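Side-chain contacts in Xaa-Pro Dipeptidase (Alteromonas macleodii, PDB 2QS8), which probably hydrolyses short peptides as a metal-dependent dipeptidase or carboxypeptidase of the amidohydrolase superfamily, built on a TIM barrel: residues K15-K20 with P350-I355; G64-H69 with L366-K371; G134-A139 with G378-L383; D265-I268 with Y273-P276. One frame throughout, in Å; residues are numbered along the deposited sequence.

Contact 1: residues K15-K20 with P350-I355; sequences KLIDGK and PAMKAI
A single methyl, CG2 of I17, sits against the last two atoms of the selenomethionine M352, 3.6 Å from its SE and 3.7 Å from its CE. The join is between two parts of the amidohydrolase fold. I17 follows strand 9-16, next to strand 60-67 in the mixed sheet, whereas M352 lies in helix 351-357, late in the barrel region. The two side chains slide past each other in opposite directions. M352 has CG anti to its backbone N (chi1 175°), and bends at the next two bonds bring SE and CE to the isoleucine. I17 uses its other branch differently: CD1 reaches CD1 of I355, 3.8 Å away, and these two side chains cross at about a right angle, methyl end to methyl end. I17 thus packs on two residues about one turn apart on the helix, an entirely apolar junction. L62 of strand 60-67 lies against both I17 and I355 and I391 against M352, so the cluster extends into the sheet and a later loop. Beyond I17 the chain turns through G19, whose positive phi suits glycine, and an Asx turn shapes the corner: K20 N donates to D18 OD1 over 2.8 Å, approaching from above the carboxylate plane.

Contact 2: residues G64-H69 with L366-K371; sequences GLMDMH and LRIEDK. With MG (magnesium ion), chain C.
M68 and L366 lie alongside each other; they pass in opposite directions, and this pairing carries the closest approach of the contact. The selenomethionine M68 is bent at chi2 and chi3, a curl that carries its terminal methyl round to the branch point of the leucine: M68 CE is 3.8 Å from L366 CG, with SE almost as near, and CE also grazes L366 CD2 at 4.1 Å. In the second selenomethionine, M66, the CB points toward the loop, and the chain is extended instead of curled. Its contacts are looser, M66 CE standing 4.4 Å from I368 CD1 and SE 4.5 Å from L366 CD1, so that L366 meets M68 closely and M66 more loosely. Beside this apolar patch the same segment has polar work to do. D67 OD1 receives the backbone N of H69 (3.1 Å), forming an Asx turn round the corner at M68, while D67 OD2 is hydrogen-bonded to T327 OG1. H69 NE2 binds the magnesium ion at 2.4 Å, and its ND1 is hydrogen-bonded to E254, a second-shell residue that probably helps to fix the ring. H69 and H71 form the His-X-His pair that amidohydrolases carry at the end of the first barrel strand, and D328 belongs to the same metal site. Around the apolar patch, helix 360-365 covers M66 and M68 through T362, strand 107-112 meets M66 and L366 through T109, and F138 of strand 136-139 backs L366 and I368.

Contact 3: residues G134-A139 with G378-L383; sequences GPRIFA and GKLADL
R136 grips the carboxylate of D382 side-on, and this is the tight half of the contact. R136 NE donates to D382 OD2 at 2.9 Å and R136 NH2 to D382 OD1 at 3.1 Å, both bonds nearly straight and both using the syn side of the acceptor. Each acceptor lies in or close to the guanidinium plane, and the two flat groups are turned only 21° apart, so the pair is roughly coplanar, the nitrogens standing somewhat out of the carboxylate plane. The arginine gets there on a chain extended from CG to NE. A second acid joins in: D406 forms a salt bridge with NH2 of R136 and gives its backbone N to D382 OD1. The other half is looser. L380, a partly exposed residue, lays CD1 over one guanidinium face, 4.0 Å from R136 NH2 and offset toward the rim. An inverse gamma turn centred on A381, closed by D382 N to L380 O (3.0 Å), helps to bring L380 and D382 to the same arginine. A leucine in place of R136 would probably leave the buried D382 carboxylate without its two-bond partner and D406 without its salt bridge to this residue. Such a two-nitrogen salt bridge here ties barrel strand 136-139 to the loop entering strand 383-386, near the β-rich part of the amidohydrolase fold.

Contact 4: residues D265-I268 with Y273-P276; sequences DLMI and YYVP
M267, a selenomethionine on helix 261-270, reaches the strand beside it with a single methyl. Its CB points toward residues 273-276, but CB, CG and SE all stay more than 4.2 Å from them; M242 and I246 of helix 239-248 also pack against this side chain. From CG the chain runs straight on (chi2 180°) and then bends at the last bond, chi3 80°, which swings CE onto the strand. There M267 CE rests on the peptide between the two tyrosines, 3.5 Å from Y273 O and 3.6 Å from Y273 C, and at the same time touches the CB of Y274 at 3.6 Å. The methyl is thus held by van der Waals contact against a carbonyl and a methylene group. Helix and strand are consecutive members of a beta-alpha-beta unit, strand 252-253, helix 261-270 and strand 273-275, the repeating element of the TIM barrel, and the selenomethionine fills the layer between the helix and the parallel sheet. The two tyrosines part company from the shared peptide. Y273 directs its CB away from the helix, and its hydroxyl is hydrogen-bonded to E361. The Y274 ring lies among T312 and A316 of helix 299-319, while its hydroxyl bonds to the backbone O of H255, a residue of the methionine pocket. Over one face of the Y274 ring stands P276 N, 3.8 Å above the plane and offset toward the rim.

Overall arrangement
Contacts 1, 2 and 3 all reach the same mixed sheet, in which strands 9-16 and 60-67 are neighbours. Contacts 2 and 3 are the closest pair, their centres about 8 Å apart, and their backbones are probably joined by hydrogen bonds, K371 O to L380 N at 2.7 Å and G64 N to D382 O at 2.9 Å. Contact 1 lies about 15 Å from contact 2 between centres. Contact 4, on the barrel wall, meets contact 2 where V275 CG1 packs 4.1 Å from M68 CB. Contact 2 carries the magnesium ligand H69, while the Y274 side chain of contact 4 is about 9 Å from the bound methionine. Contact 3 is centred about 25 Å from contact 4.

Contact 1: residues K15-K20 with P350-I355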
loop_
_atom_site.group_PDB
_atom_site.type_symbol
_atom_site.label_atom_id
_atom_site.label_comp_id
_atom_site.label_asym_id
_atom_site.label_seq_id
_atom_site.Cartn_x
_atom_site.Cartn_y
_atom_site.Cartn_z
ATOM N N LYS A 15 -30.708 -17.962 -49.077
ATOM C CA LYS A 15 -29.459 -17.237 -49.239
ATOM C C LYS A 15 -28.595 -17.479 -48.004
ATOM O O LYS A 15 -29.110 -17.786 -46.923
ATOM C CB LYS A 15 -29.726 -15.746 -49.440
ATOM C CG LYS A 15 -30.443 -15.443 -50.746
ATOM C CD LYS A 15 -30.327 -13.981 -51.109
ATOM C CE LYS A 15 -30.867 -13.714 -52.507
ATOM N NZ LYS A 15 -30.598 -12.303 -52.915
ATOM N N LEU A 16 -27.283 -17.360 -48.165
ATOM C CA LEU A 16 -26.384 -17.605 -47.050
ATOM C C LEU A 16 -25.175 -16.684 -46.977
ATOM O O LEU A 16 -24.374 -16.618 -47.911
ATOM C CB LEU A 16 -25.889 -19.051 -47.085
ATOM C CG LEU A 16 -24.776 -19.415 -46.087
ATOM C CD1 LEU A 16 -25.353 -19.463 -44.681
ATOM C CD2 LEU A 16 -24.165 -20.770 -46.441
ATOM N N ILE A 17 -25.069 -15.966 -45.858
ATOM C CA ILE A 17 -23.929 -15.105 -45.584
ATOM C C ILE A 17 -23.213 -15.949 -44.528
ATOM O O ILE A 17 -23.694 -16.080 -43.401
ATOM C CB ILE A 17 -24.367 -13.746 -44.999
ATOM C CG1 ILE A 17 -25.265 -13.017 -46.004
ATOM C CG2 ILE A 17 -23.145 -12.891 -44.677
ATOM C CD1 ILE A 17 -25.783 -11.685 -45.513
ATOM N N ASP A 18 -22.084 -16.543 -44.894
ATOM C CA ASP A 18 -21.378 -17.421 -43.974
ATOM C C ASP A 18 -20.393 -16.801 -42.985
ATOM O O ASP A 18 -19.950 -17.478 -42.063
ATOM C CB ASP A 18 -20.692 -18.565 -44.745
ATOM C CG ASP A 18 -19.478 -18.112 -45.548
ATOM O OD1 ASP A 18 -19.081 -16.933 -45.473
ATOM O OD2 ASP A 18 -18.905 -18.961 -46.263
ATOM N N GLY A 19 -20.047 -15.532 -43.175
ATOM C CA GLY A 19 -19.125 -14.890 -42.258
ATOM C C GLY A 19 -17.709 -14.744 -42.768
ATOM O O GLY A 19 -16.978 -13.874 -42.302
ATOM N N LYS A 20 -17.319 -15.591 -43.715
ATOM C CA LYS A 20 -15.978 -15.553 -44.295
ATOM C C LYS A 20 -16.012 -14.990 -45.714
ATOM O O LYS A 20 -15.346 -13.998 -46.016
ATOM C CB LYS A 20 -15.374 -16.959 -44.329
ATOM C CG LYS A 20 -14.930 -17.503 -42.980
ATOM C CD LYS A 20 -13.439 -17.293 -42.767
ATOM C CE LYS A 20 -12.987 -17.848 -41.424
ATOM N NZ LYS A 20 -13.360 -19.278 -41.244
ATOM N N PRO A 350 -19.210 -0.780 -45.784
ATOM C CA PRO A 350 -20.134 -1.554 -46.620
ATOM C C PRO A 350 -20.870 -2.596 -45.787
ATOM O O PRO A 350 -20.314 -3.154 -44.845
ATOM C CB PRO A 350 -19.213 -2.173 -47.674
ATOM C CG PRO A 350 -17.889 -2.251 -46.981
ATOM C CD PRO A 350 -17.822 -0.936 -46.255
ATOM N N ALA A 351 -22.123 -2.852 -46.135
ATOM C CA ALA A 351 -22.950 -3.807 -45.410
ATOM C C ALA A 351 -22.311 -5.156 -45.053
ATOM O O ALA A 351 -22.421 -5.610 -43.918
ATOM C CB ALA A 351 -24.240 -4.042 -46.174
HETATM N N MSE A 352 -21.662 -5.804 -46.010
HETATM C CA MSE A 352 -21.060 -7.103 -45.754
HETATM C C MSE A 352 -19.947 -7.015 -44.718
HETATM O O MSE A 352 -19.803 -7.896 -43.870
HETATM C CB MSE A 352 -20.529 -7.715 -47.058
HETATM C CG MSE A 352 -19.785 -9.029 -46.865
HETATM SE SE MSE A 352 -20.969 -10.376 -46.076
HETATM C CE MSE A 352 -21.476 -11.487 -47.643
ATOM N N LYS A 353 -19.158 -5.949 -44.792
ATOM C CA LYS A 353 -18.070 -5.761 -43.847
ATOM C C LYS A 353 -18.645 -5.553 -42.453
ATOM O O LYS A 353 -18.053 -5.978 -41.460
ATOM C CB LYS A 353 -17.217 -4.562 -44.242
ATOM C CG LYS A 353 -15.755 -4.913 -44.491
ATOM C CD LYS A 353 -15.584 -5.988 -45.569
ATOM C CE LYS A 353 -14.106 -6.273 -45.837
ATOM N NZ LYS A 353 -13.911 -7.393 -46.802
ATOM N N ALA A 354 -19.805 -4.914 -42.391
ATOM C CA ALA A 354 -20.470 -4.667 -41.126
ATOM C C ALA A 354 -20.916 -5.990 -40.513
ATOM O O ALA A 354 -20.714 -6.220 -39.322
ATOM C CB ALA A 354 -21.668 -3.746 -41.330
ATOM N N ILE A 355 -21.517 -6.860 -41.319
ATOM C CA ILE A 355 -21.967 -8.149 -40.810
ATOM C C ILE A 355 -20.781 -9.009 -40.366
ATOM O O ILE A 355 -20.880 -9.764 -39.401
ATOM C CB ILE A 355 -22.777 -8.919 -41.862
ATOM C CG1 ILE A 355 -24.025 -8.121 -42.227
ATOM C CG2 ILE A 355 -23.175 -10.277 -41.317
ATOM C CD1 ILE A 355 -24.827 -8.702 -43.356
#

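Contact 2: residues G64-H69 with L366-K371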
loop_
_atom_site.group_PDB
_atom_site.type_symbol
_atom_site.label_atom_id
_atom_site.label_comp_id
_atom_site.label_asym_id
_atom_site.label_seq_id
_atom_site.Cartn_x
_atom_site.Cartn_y
_atom_site.Cartn_z
ATOM N N GLY A 64 -24.750 -16.642 -36.022
ATOM C CA GLY A 64 -25.219 -15.870 -34.885
ATOM C C GLY A 64 -24.464 -14.564 -34.734
ATOM O O GLY A 64 -23.245 -14.540 -34.847
ATOM N N LEU A 65 -25.176 -13.474 -34.483
ATOM C CA LEU A 65 -24.533 -12.171 -34.328
ATOM C C LEU A 65 -23.938 -11.954 -32.923
ATOM O O LEU A 65 -24.400 -12.542 -31.946
ATOM C CB LEU A 65 -25.547 -11.067 -34.654
ATOM C CG LEU A 65 -26.145 -11.170 -36.068
ATOM C CD1 LEU A 65 -27.242 -10.127 -36.235
ATOM C CD2 LEU A 65 -25.054 -10.983 -37.111
HETATM N N MSE A 66 -22.919 -11.105 -32.843
HETATM C CA MSE A 66 -22.256 -10.811 -31.578
HETATM C C MSE A 66 -22.162 -9.317 -31.251
HETATM O O MSE A 66 -21.908 -8.499 -32.131
HETATM C CB MSE A 66 -20.850 -11.401 -31.595
HETATM C CG MSE A 66 -20.832 -12.895 -31.676
HETATM SE SE MSE A 66 -19.008 -13.609 -31.463
HETATM C CE MSE A 66 -19.149 -15.230 -32.556
ATOM N N ASP A 67 -22.381 -8.972 -29.986
ATOM C CA ASP A 67 -22.309 -7.581 -29.534
ATOM C C ASP A 67 -21.221 -7.537 -28.458
ATOM O O ASP A 67 -21.370 -8.109 -27.391
ATOM C CB ASP A 67 -23.664 -7.137 -28.956
ATOM C CG ASP A 67 -23.757 -5.631 -28.769
ATOM O OD1 ASP A 67 -22.720 -4.993 -28.499
ATOM O OD2 ASP A 67 -24.879 -5.085 -28.881
HETATM N N MSE A 68 -20.114 -6.867 -28.764
HETATM C CA MSE A 68 -18.979 -6.779 -27.843
HETATM C C MSE A 68 -19.151 -5.801 -26.672
HETATM O O MSE A 68 -18.222 -5.638 -25.880
HETATM C CB MSE A 68 -17.726 -6.359 -28.609
HETATM C CG MSE A 68 -17.323 -7.258 -29.760
HETATM SE SE MSE A 68 -16.925 -9.010 -29.013
HETATM C CE MSE A 68 -15.279 -8.729 -28.021
ATOM N N HIS A 69 -20.304 -5.144 -26.564
ATOM C CA HIS A 69 -20.473 -4.161 -25.497
ATOM C C HIS A 69 -21.918 -3.969 -25.057
ATOM O O HIS A 69 -22.636 -3.120 -25.590
ATOM C CB HIS A 69 -19.881 -2.826 -25.962
ATOM C CG HIS A 69 -19.616 -1.846 -24.859
ATOM N ND1 HIS A 69 -18.371 -1.294 -24.645
ATOM C CD2 HIS A 69 -20.442 -1.280 -23.949
ATOM C CE1 HIS A 69 -18.444 -0.426 -23.652
ATOM N NE2 HIS A 69 -19.689 -0.398 -23.213
ATOM N N LEU A 366 -13.081 -12.213 -28.935
ATOM C CA LEU A 366 -13.463 -13.047 -27.800
ATOM C C LEU A 366 -12.672 -14.354 -27.772
ATOM O O LEU A 366 -12.914 -15.204 -26.924
ATOM C CB LEU A 366 -14.959 -13.367 -27.837
ATOM C CG LEU A 366 -15.938 -12.347 -27.239
ATOM C CD1 LEU A 366 -17.362 -12.861 -27.376
ATOM C CD2 LEU A 366 -15.621 -12.115 -25.765
ATOM N N ARG A 367 -11.743 -14.508 -28.717
ATOM C CA ARG A 367 -10.884 -15.692 -28.797
ATOM C C ARG A 367 -11.669 -16.987 -28.944
ATOM O O ARG A 367 -11.372 -17.979 -28.281
ATOM C CB ARG A 367 -9.981 -15.763 -27.554
ATOM C CG ARG A 367 -9.217 -14.469 -27.305
ATOM C CD ARG A 367 -8.429 -14.484 -26.016
ATOM N NE ARG A 367 -7.772 -13.201 -25.779
ATOM C CZ ARG A 367 -6.903 -12.962 -24.801
ATOM N NH1 ARG A 367 -6.565 -13.927 -23.944
ATOM N NH2 ARG A 367 -6.374 -11.750 -24.677
ATOM N N ILE A 368 -12.673 -16.969 -29.813
ATOM C CA ILE A 368 -13.489 -18.152 -30.054
ATOM C C ILE A 368 -13.756 -18.370 -31.545
ATOM O O ILE A 368 -14.665 -19.113 -31.921
ATOM C CB ILE A 368 -14.836 -18.071 -29.307
ATOM C CG1 ILE A 368 -15.525 -16.743 -29.609
ATOM C CG2 ILE A 368 -14.616 -18.239 -27.828
ATOM C CD1 ILE A 368 -16.922 -16.662 -29.038
ATOM N N GLU A 369 -12.938 -17.745 -32.386
ATOM C CA GLU A 369 -13.097 -17.852 -33.833
ATOM C C GLU A 369 -12.957 -19.268 -34.378
ATOM O O GLU A 369 -13.357 -19.540 -35.501
ATOM C CB GLU A 369 -12.092 -16.951 -34.566
ATOM C CG GLU A 369 -10.650 -17.397 -34.428
ATOM C CD GLU A 369 -9.944 -16.744 -33.258
ATOM O OE1 GLU A 369 -10.580 -16.568 -32.191
ATOM O OE2 GLU A 369 -8.747 -16.414 -33.404
ATOM N N ASP A 370 -12.387 -20.174 -33.598
ATOM C CA ASP A 370 -12.232 -21.538 -34.078
ATOM C C ASP A 370 -13.484 -22.370 -33.823
ATOM O O ASP A 370 -13.572 -23.509 -34.273
ATOM C CB ASP A 370 -11.017 -22.194 -33.416
ATOM C CG ASP A 370 -11.194 -22.376 -31.919
ATOM O OD1 ASP A 370 -11.757 -21.474 -31.257
ATOM O OD2 ASP A 370 -10.755 -23.422 -31.400
ATOM N N LYS A 371 -14.456 -21.798 -33.114
ATOM C CA LYS A 371 -15.694 -22.512 -32.797
ATOM C C LYS A 371 -16.988 -21.797 -33.188
ATOM O O LYS A 371 -18.027 -22.435 -33.347
ATOM C CB LYS A 371 -15.744 -22.837 -31.301
ATOM C CG LYS A 371 -14.933 -24.055 -30.914
ATOM C CD LYS A 371 -15.129 -24.412 -29.453
ATOM C CE LYS A 371 -14.695 -25.853 -29.193
ATOM N NZ LYS A 371 -15.542 -26.841 -29.948
HETATM MG MG MG C . -20.593 0.910 -21.407
#

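Contact 3: residues G134-A139 with G378-L383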
loop_
_atom_site.group_PDB
_atom_site.type_symbol
_atom_site.label_atom_id
_atom_site.label_comp_id
_atom_site.label_asym_id
_atom_site.label_seq_id
_atom_site.Cartn_x
_atom_site.Cartn_y
_atom_site.Cartn_z
ATOM N N GLY A 134 -30.969 -17.637 -23.280
ATOM C CA GLY A 134 -30.225 -16.402 -23.450
ATOM C C GLY A 134 -29.029 -16.619 -24.363
ATOM O O GLY A 134 -28.800 -17.722 -24.848
ATOM N N PRO A 135 -28.239 -15.573 -24.615
ATOM C CA PRO A 135 -27.071 -15.708 -25.481
ATOM C C PRO A 135 -25.885 -16.263 -24.704
ATOM O O PRO A 135 -25.967 -16.461 -23.494
ATOM C CB PRO A 135 -26.835 -14.278 -25.932
ATOM C CG PRO A 135 -27.126 -13.514 -24.656
ATOM C CD PRO A 135 -28.382 -14.188 -24.129
ATOM N N ARG A 136 -24.793 -16.542 -25.405
ATOM C CA ARG A 136 -23.581 -17.015 -24.744
ATOM C C ARG A 136 -23.006 -15.723 -24.169
ATOM O O ARG A 136 -22.772 -14.765 -24.908
ATOM C CB ARG A 136 -22.597 -17.614 -25.750
ATOM C CG ARG A 136 -23.053 -18.914 -26.388
ATOM C CD ARG A 136 -22.114 -19.335 -27.523
ATOM N NE ARG A 136 -22.709 -20.404 -28.320
ATOM C CZ ARG A 136 -22.793 -21.676 -27.942
ATOM N NH1 ARG A 136 -22.312 -22.063 -26.766
ATOM N NH2 ARG A 136 -23.377 -22.561 -28.728
ATOM N N ILE A 137 -22.795 -15.687 -22.860
ATOM C CA ILE A 137 -22.286 -14.480 -22.232
ATOM C C ILE A 137 -20.849 -14.571 -21.747
ATOM O O ILE A 137 -20.459 -15.532 -21.098
ATOM C CB ILE A 137 -23.157 -14.070 -21.023
ATOM C CG1 ILE A 137 -24.604 -13.821 -21.470
ATOM C CG2 ILE A 137 -22.570 -12.819 -20.360
ATOM C CD1 ILE A 137 -25.543 -13.433 -20.322
ATOM N N PHE A 138 -20.068 -13.553 -22.080
ATOM C CA PHE A 138 -18.690 -13.447 -21.645
ATOM C C PHE A 138 -18.671 -12.133 -20.871
ATOM O O PHE A 138 -18.840 -11.042 -21.435
ATOM C CB PHE A 138 -17.756 -13.448 -22.843
ATOM C CG PHE A 138 -17.737 -14.762 -23.572
ATOM C CD1 PHE A 138 -18.570 -14.987 -24.654
ATOM C CD2 PHE A 138 -16.899 -15.796 -23.150
ATOM C CE1 PHE A 138 -18.574 -16.214 -25.309
ATOM C CE2 PHE A 138 -16.898 -17.034 -23.807
ATOM C CZ PHE A 138 -17.737 -17.236 -24.886
ATOM N N ALA A 139 -18.483 -12.254 -19.562
ATOM C CA ALA A 139 -18.539 -11.108 -18.673
ATOM C C ALA A 139 -17.233 -10.612 -18.092
ATOM O O ALA A 139 -16.277 -11.366 -17.914
ATOM C CB ALA A 139 -19.515 -11.407 -17.558
ATOM N N GLY A 378 -17.879 -28.077 -38.789
ATOM C CA GLY A 378 -17.072 -28.230 -37.597
ATOM C C GLY A 378 -17.402 -27.229 -36.499
ATOM O O GLY A 378 -17.353 -27.568 -35.319
ATOM N N LYS A 379 -17.751 -26.003 -36.875
ATOM C CA LYS A 379 -18.076 -24.977 -35.883
ATOM C C LYS A 379 -19.399 -25.221 -35.178
ATOM O O LYS A 379 -20.198 -26.045 -35.619
ATOM C CB LYS A 379 -18.088 -23.591 -36.529
ATOM C CG LYS A 379 -16.697 -23.074 -36.852
ATOM C CD LYS A 379 -16.703 -21.578 -37.101
ATOM C CE LYS A 379 -15.291 -21.051 -37.314
ATOM N NZ LYS A 379 -15.273 -19.574 -37.523
ATOM N N LEU A 380 -19.622 -24.510 -34.078
ATOM C CA LEU A 380 -20.857 -24.648 -33.314
ATOM C C LEU A 380 -22.045 -24.110 -34.106
ATOM O O LEU A 380 -21.931 -23.115 -34.836
ATOM C CB LEU A 380 -20.735 -23.918 -31.969
ATOM C CG LEU A 380 -19.712 -24.490 -30.971
ATOM C CD1 LEU A 380 -19.601 -23.585 -29.739
ATOM C CD2 LEU A 380 -20.134 -25.890 -30.549
ATOM N N ALA A 381 -23.184 -24.776 -33.956
ATOM C CA ALA A 381 -24.407 -24.414 -34.660
ATOM C C ALA A 381 -25.176 -23.223 -34.083
ATOM O O ALA A 381 -26.196 -23.387 -33.408
ATOM C CB ALA A 381 -25.330 -25.633 -34.756
ATOM N N ASP A 382 -24.666 -22.026 -34.356
ATOM C CA ASP A 382 -25.293 -20.783 -33.932
ATOM C C ASP A 382 -25.682 -20.081 -35.233
ATOM O O ASP A 382 -24.823 -19.544 -35.938
ATOM C CB ASP A 382 -24.301 -19.920 -33.141
ATOM C CG ASP A 382 -24.243 -20.288 -31.665
ATOM O OD1 ASP A 382 -24.664 -21.409 -31.302
ATOM O OD2 ASP A 382 -23.764 -19.451 -30.865
ATOM N N LEU A 383 -26.972 -20.099 -35.556
ATOM C CA LEU A 383 -27.446 -19.486 -36.792
ATOM C C LEU A 383 -28.726 -18.675 -36.644
ATOM O O LEU A 383 -29.565 -18.946 -35.784
ATOM C CB LEU A 383 -27.692 -20.558 -37.865
ATOM C CG LEU A 383 -26.642 -21.637 -38.139
ATOM C CD1 LEU A 383 -26.769 -22.738 -37.096
ATOM C CD2 LEU A 383 -26.851 -22.212 -39.545
#

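Contact 4: residues D265-I268 with Y273-P276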
loop_
_atom_site.group_PDB
_atom_site.type_symbol
_atom_site.label_atom_id
_atom_site.label_comp_id
_atom_site.label_asym_id
_atom_site.label_seq_id
_atom_site.Cartn_x
_atom_site.Cartn_y
_atom_site.Cartn_z
ATOM N N ASP A 265 -2.633 4.552 -35.679
ATOM C CA ASP A 265 -1.496 3.758 -36.125
ATOM C C ASP A 265 -1.048 2.810 -35.012
ATOM O O ASP A 265 -0.622 1.685 -35.273
ATOM C CB ASP A 265 -0.331 4.657 -36.549
ATOM C CG ASP A 265 -0.623 5.420 -37.834
ATOM O OD1 ASP A 265 -1.190 4.811 -38.764
ATOM O OD2 ASP A 265 -0.277 6.618 -37.926
ATOM N N LEU A 266 -1.136 3.263 -33.770
ATOM C CA LEU A 266 -0.757 2.413 -32.653
ATOM C C LEU A 266 -1.683 1.204 -32.604
ATOM O O LEU A 266 -1.232 0.083 -32.417
ATOM C CB LEU A 266 -0.836 3.187 -31.336
ATOM C CG LEU A 266 0.337 4.131 -31.068
ATOM C CD1 LEU A 266 0.040 4.997 -29.858
ATOM C CD2 LEU A 266 1.609 3.310 -30.843
HETATM N N MSE A 267 -2.981 1.427 -32.784
HETATM C CA MSE A 267 -3.931 0.323 -32.757
HETATM C C MSE A 267 -3.705 -0.668 -33.888
HETATM O O MSE A 267 -3.886 -1.873 -33.713
HETATM C CB MSE A 267 -5.353 0.856 -32.814
HETATM C CG MSE A 267 -5.818 1.428 -31.503
HETATM SE SE MSE A 267 -7.648 2.079 -31.714
HETATM C CE MSE A 267 -8.647 0.379 -31.567
ATOM N N ILE A 268 -3.298 -0.154 -35.042
ATOM C CA ILE A 268 -3.027 -1.006 -36.185
ATOM C C ILE A 268 -1.770 -1.832 -35.919
ATOM O O ILE A 268 -1.733 -3.026 -36.194
ATOM C CB ILE A 268 -2.819 -0.169 -37.461
ATOM C CG1 ILE A 268 -4.127 0.539 -37.818
ATOM C CG2 ILE A 268 -2.371 -1.061 -38.609
ATOM C CD1 ILE A 268 -3.999 1.532 -38.942
ATOM N N TYR A 273 -8.557 -4.002 -31.270
ATOM C CA TYR A 273 -9.894 -3.878 -31.856
ATOM C C TYR A 273 -10.630 -2.613 -31.418
ATOM O O TYR A 273 -10.534 -2.201 -30.266
ATOM C CB TYR A 273 -10.759 -5.095 -31.513
ATOM C CG TYR A 273 -10.650 -6.227 -32.514
ATOM C CD1 TYR A 273 -9.725 -7.263 -32.337
ATOM C CD2 TYR A 273 -11.468 -6.258 -33.646
ATOM C CE1 TYR A 273 -9.626 -8.313 -33.265
ATOM C CE2 TYR A 273 -11.378 -7.297 -34.584
ATOM C CZ TYR A 273 -10.461 -8.325 -34.387
ATOM O OH TYR A 273 -10.409 -9.355 -35.300
ATOM N N TYR A 274 -11.351 -1.998 -32.359
ATOM C CA TYR A 274 -12.128 -0.795 -32.089
ATOM C C TYR A 274 -13.623 -1.140 -32.050
ATOM O O TYR A 274 -14.172 -1.630 -33.030
ATOM C CB TYR A 274 -11.878 0.272 -33.166
ATOM C CG TYR A 274 -12.710 1.540 -33.002
ATOM C CD1 TYR A 274 -13.126 2.272 -34.110
ATOM C CD2 TYR A 274 -13.061 2.012 -31.740
ATOM C CE1 TYR A 274 -13.871 3.444 -33.964
ATOM C CE2 TYR A 274 -13.801 3.179 -31.584
ATOM C CZ TYR A 274 -14.201 3.888 -32.699
ATOM O OH TYR A 274 -14.934 5.043 -32.543
ATOM N N VAL A 275 -14.263 -0.889 -30.910
ATOM C CA VAL A 275 -15.694 -1.142 -30.718
ATOM C C VAL A 275 -16.313 0.254 -30.588
ATOM O O VAL A 275 -16.346 0.836 -29.507
ATOM C CB VAL A 275 -15.942 -1.940 -29.435
ATOM C CG1 VAL A 275 -17.388 -2.338 -29.341
ATOM C CG2 VAL A 275 -15.055 -3.146 -29.407
ATOM N N PRO A 276 -16.829 0.797 -31.697
ATOM C CA PRO A 276 -17.435 2.127 -31.754
ATOM C C PRO A 276 -18.639 2.508 -30.892
ATOM O O PRO A 276 -18.642 3.583 -30.309
ATOM C CB PRO A 276 -17.716 2.305 -33.243
ATOM C CG PRO A 276 -18.038 0.925 -33.678
ATOM C CD PRO A 276 -16.990 0.096 -32.982
#